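PDB 5ZVV: AimR transcriptional regulator, which activates transcription of the aimX locus as a homodimer and, on binding the arbitrium peptide, switches phage phi3T from lysis to lysogeny. Local coordinates for residues Q339-Y344 against E368-D373. Sequence-based numbering, arbitrary orientation.
Sequences QDKTDY and ERMGAD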
ATOM      1  N   GLN A 339      20.836 -12.223 -26.261  1.00 37.61           N
ATOM      2  CA  GLN A 339      20.845 -13.604 -25.775  1.00 38.55           C
ATOM      3  C   GLN A 339      21.714 -13.756 -24.529  1.00 41.00           C
ATOM      4  O   GLN A 339      22.248 -14.833 -24.257  1.00 41.55           O
ATOM      5  CB  GLN A 339      21.290 -14.586 -26.862  1.00 39.22           C
ATOM      6  CG  GLN A 339      20.287 -14.756 -27.985  1.00 44.04           C
ATOM      7  CD  GLN A 339      20.682 -15.846 -28.960  1.00 49.86           C
ATOM      8  OE1 GLN A 339      21.860 -16.019 -29.274  1.00 54.57           O
ATOM      9  NE2 GLN A 339      19.695 -16.596 -29.438  1.00 47.88           N
ATOM     10  N   ASP A 340      21.862 -12.676 -23.769  1.00 41.82           N
ATOM     11  CA  ASP A 340      22.601 -12.680 -22.516  1.00 39.73           C
ATOM     12  C   ASP A 340      21.613 -12.825 -21.366  1.00 39.77           C
ATOM     13  O   ASP A 340      20.637 -12.071 -21.281  1.00 36.48           O
ATOM     14  CB  ASP A 340      23.419 -11.396 -22.373  1.00 41.44           C
ATOM     15  CG  ASP A 340      24.428 -11.465 -21.248  1.00 44.21           C
ATOM     16  OD1 ASP A 340      24.420 -12.460 -20.493  1.00 48.96           O
ATOM     17  OD2 ASP A 340      25.231 -10.519 -21.117  1.00 44.30           O
ATOM     18  N   LYS A 341      21.871 -13.793 -20.482  1.00 41.76           N
ATOM     19  CA  LYS A 341      20.908 -14.111 -19.430  1.00 35.45           C
ATOM     20  C   LYS A 341      20.744 -12.969 -18.434  1.00 35.26           C
ATOM     21  O   LYS A 341      19.694 -12.864 -17.788  1.00 35.51           O
ATOM     22  CB  LYS A 341      21.327 -15.390 -18.704  1.00 40.56           C
ATOM     23  CG  LYS A 341      21.175 -16.658 -19.530  1.00 44.54           C
ATOM     24  CD  LYS A 341      21.611 -17.885 -18.741  1.00 38.64           C
ATOM     25  CE  LYS A 341      21.369 -19.167 -19.520  1.00 42.65           C
ATOM     26  NZ  LYS A 341      21.818 -20.368 -18.759  1.00 50.51           N
ATOM     27  N   THR A 342      21.756 -12.107 -18.294  1.00 35.47           N
ATOM     28  CA  THR A 342      21.653 -11.011 -17.334  1.00 39.05           C
ATOM     29  C   THR A 342      20.547 -10.034 -17.712  1.00 32.31           C
ATOM     30  O   THR A 342      19.930  -9.425 -16.831  1.00 31.54           O
ATOM     31  CB  THR A 342      22.991 -10.278 -17.208  1.00 37.77           C
ATOM     32  OG1 THR A 342      22.846  -9.172 -16.307  1.00 48.69           O
ATOM     33  CG2 THR A 342      23.455  -9.754 -18.551  1.00 39.77           C
ATOM     34  N   ASP A 343      20.279  -9.874 -19.010  1.00 34.40           N
ATOM     35  CA  ASP A 343      19.188  -9.004 -19.431  1.00 31.07           C
ATOM     36  C   ASP A 343      17.840  -9.579 -19.020  1.00 27.56           C
ATOM     37  O   ASP A 343      16.943  -8.838 -18.598  1.00 29.34           O
ATOM     38  CB  ASP A 343      19.246  -8.785 -20.942  1.00 26.70           C
ATOM     39  CG  ASP A 343      20.413  -7.915 -21.359  1.00 32.98           C
ATOM     40  OD1 ASP A 343      20.752  -6.982 -20.602  1.00 35.27           O
ATOM     41  OD2 ASP A 343      20.988  -8.161 -22.440  1.00 35.35           O
ATOM     42  N   TYR A 344      17.680 -10.899 -19.133  1.00 25.91           N
ATOM     43  CA  TYR A 344      16.461 -11.537 -18.646  1.00 29.91           C
ATOM     44  C   TYR A 344      16.365 -11.470 -17.127  1.00 25.45           C
ATOM     45  O   TYR A 344      15.260 -11.347 -16.583  1.00 27.90           O
ATOM     46  CB  TYR A 344      16.403 -12.985 -19.134  1.00 26.37           C
ATOM     47  CG  TYR A 344      16.341 -13.106 -20.641  1.00 34.03           C
ATOM     48  CD1 TYR A 344      15.369 -12.435 -21.373  1.00 32.69           C
ATOM     49  CD2 TYR A 344      17.266 -13.877 -21.335  1.00 38.07           C
ATOM     50  CE1 TYR A 344      15.311 -12.539 -22.752  1.00 32.86           C
ATOM     51  CE2 TYR A 344      17.217 -13.987 -22.715  1.00 33.81           C
ATOM     52  CZ  TYR A 344      16.239 -13.313 -23.417  1.00 34.91           C
ATOM     53  OH  TYR A 344      16.182 -13.422 -24.789  1.00 29.36           O
ATOM     54  N   GLU A 368      13.439 -20.626 -19.893  1.00 38.07           N
ATOM     55  CA  GLU A 368      13.076 -22.036 -19.988  1.00 41.40           C
ATOM     56  C   GLU A 368      13.564 -22.645 -21.296  1.00 47.54           C
ATOM     57  O   GLU A 368      14.026 -23.791 -21.318  1.00 53.55           O
ATOM     58  CB  GLU A 368      11.563 -22.203 -19.852  1.00 37.90           C
ATOM     59  CG  GLU A 368      11.103 -23.649 -19.884  1.00 40.06           C
ATOM     60  CD  GLU A 368       9.599 -23.787 -19.779  1.00 44.98           C
ATOM     61  OE1 GLU A 368       9.080 -24.889 -20.060  1.00 51.11           O
ATOM     62  OE2 GLU A 368       8.934 -22.796 -19.413  1.00 41.68           O
ATOM     63  N   ARG A 369      13.462 -21.895 -22.399  1.00 44.84           N
ATOM     64  CA  ARG A 369      13.987 -22.379 -23.671  1.00 44.86           C
ATOM     65  C   ARG A 369      15.495 -22.578 -23.617  1.00 40.72           C
ATOM     66  O   ARG A 369      16.026 -23.477 -24.278  1.00 42.97           O
ATOM     67  CB  ARG A 369      13.639 -21.405 -24.798  1.00 51.40           C
ATOM     68  CG  ARG A 369      12.154 -21.151 -25.017  1.00 50.96           C
ATOM     69  CD  ARG A 369      11.964 -20.225 -26.214  1.00 59.38           C
ATOM     70  NE  ARG A 369      10.584 -19.781 -26.390  1.00 63.08           N
ATOM     71  CZ  ARG A 369      10.192 -18.936 -27.340  1.00 67.39           C
ATOM     72  NH1 ARG A 369      11.076 -18.447 -28.198  1.00 68.05           N
ATOM     73  NH2 ARG A 369       8.918 -18.580 -27.433  1.00 71.78           N
HETATM   74  N   MSE A 370      16.197 -21.759 -22.840  1.00 42.98           N
HETATM   75  CA  MSE A 370      17.654 -21.801 -22.797  1.00 40.21           C
HETATM   76  C   MSE A 370      18.165 -22.859 -21.827  1.00 43.28           C
HETATM   77  O   MSE A 370      19.363 -22.936 -21.553  1.00 45.59           O
HETATM   78  CB  MSE A 370      18.211 -20.427 -22.420  1.00 43.30           C
HETATM   79  CG  MSE A 370      17.754 -19.306 -23.343  1.00 47.60           C
HETATM   80 SE   MSE A 370      18.245 -17.531 -22.697  1.00 71.88          SE
HETATM   81  CE  MSE A 370      20.157 -17.572 -23.104  1.00 36.06           C
ATOM     82  N   GLY A 371      17.251 -23.676 -21.308  1.00 47.97           N
ATOM     83  CA  GLY A 371      17.633 -24.794 -20.473  1.00 55.32           C
ATOM     84  C   GLY A 371      17.757 -24.504 -18.996  1.00 57.08           C
ATOM     85  O   GLY A 371      18.631 -25.077 -18.336  1.00 61.32           O
ATOM     86  N   ALA A 372      16.912 -23.638 -18.452  1.00 51.11           N
ATOM     87  CA  ALA A 372      16.909 -23.372 -17.022  1.00 43.62           C
ATOM     88  C   ALA A 372      16.021 -24.379 -16.299  1.00 48.97           C
ATOM     89  O   ALA A 372      15.096 -24.958 -16.876  1.00 45.45           O
ATOM     90  CB  ALA A 372      16.430 -21.949 -16.734  1.00 41.48           C
ATOM     91  N   ASP A 373      16.321 -24.588 -15.019  1.00 44.43           N
ATOM     92  CA  ASP A 373      15.524 -25.489 -14.196  1.00 39.63           C
ATOM     93  C   ASP A 373      14.101 -24.960 -14.073  1.00 39.88           C
ATOM     94  O   ASP A 373      13.873 -23.888 -13.503  1.00 40.45           O
ATOM     95  CB  ASP A 373      16.166 -25.643 -12.817  1.00 42.71           C
ATOM     96  CG  ASP A 373      15.560 -26.774 -12.007  1.00 43.25           C
ATOM     97  OD1 ASP A 373      14.517 -27.325 -12.414  1.00 43.79           O
ATOM     98  OD2 ASP A 373      16.137 -27.118 -10.955  1.00 50.38           O
TER
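Q339 meets selenomethionine M370 through its backbone, not its side chain: its carbonyl O lies 3.6 Å from the terminal methyl CE of M370, a van der Waals contact. Q339 leaves the preceding helix with positive phi, and the chain turns there toward the next. D340 is the N-cap of that helix, a place suited to a short side chain with an acceptor; its OD1 takes a long, weak but nearly straight bond (172°) from the N of T342. K341, in the first turn, uses only the aliphatic part of its side chain. It runs alongside M370 with the ends pointing opposite ways, and its CG comes within 3.8 Å of the methyl CE, a use to which lysine's methylene chain is well fitted. Y344, one turn on, offers a broad, largely apolar ring in a buried spot, its CE2 3.7 Å from SE of M370. The SE atom sits 4.8 Å from the Y344 ring centroid, 63° off the ring normal, an oblique Met-aromatic contact. Selenomethionine here replaces methionine, whose flexible, unbranched chain suits M370 to carry most of the interface; a bend at its last torsion (chi3 74°) turns CE toward Q339 and K341 while SE stays by the ring. Behind it, G371, with positive phi that glycine readily adopts, is the C-prime residue of a Schellman motif: A372 N bonds to L367 O and G371 N to E368 O. The contact joins the start of helix 341-353 to the end of helix 361-369 in this all-helical, TPR-like region; Y344 also packs on L336 of helix 324-338, while A372 touches L376 of the second subunit.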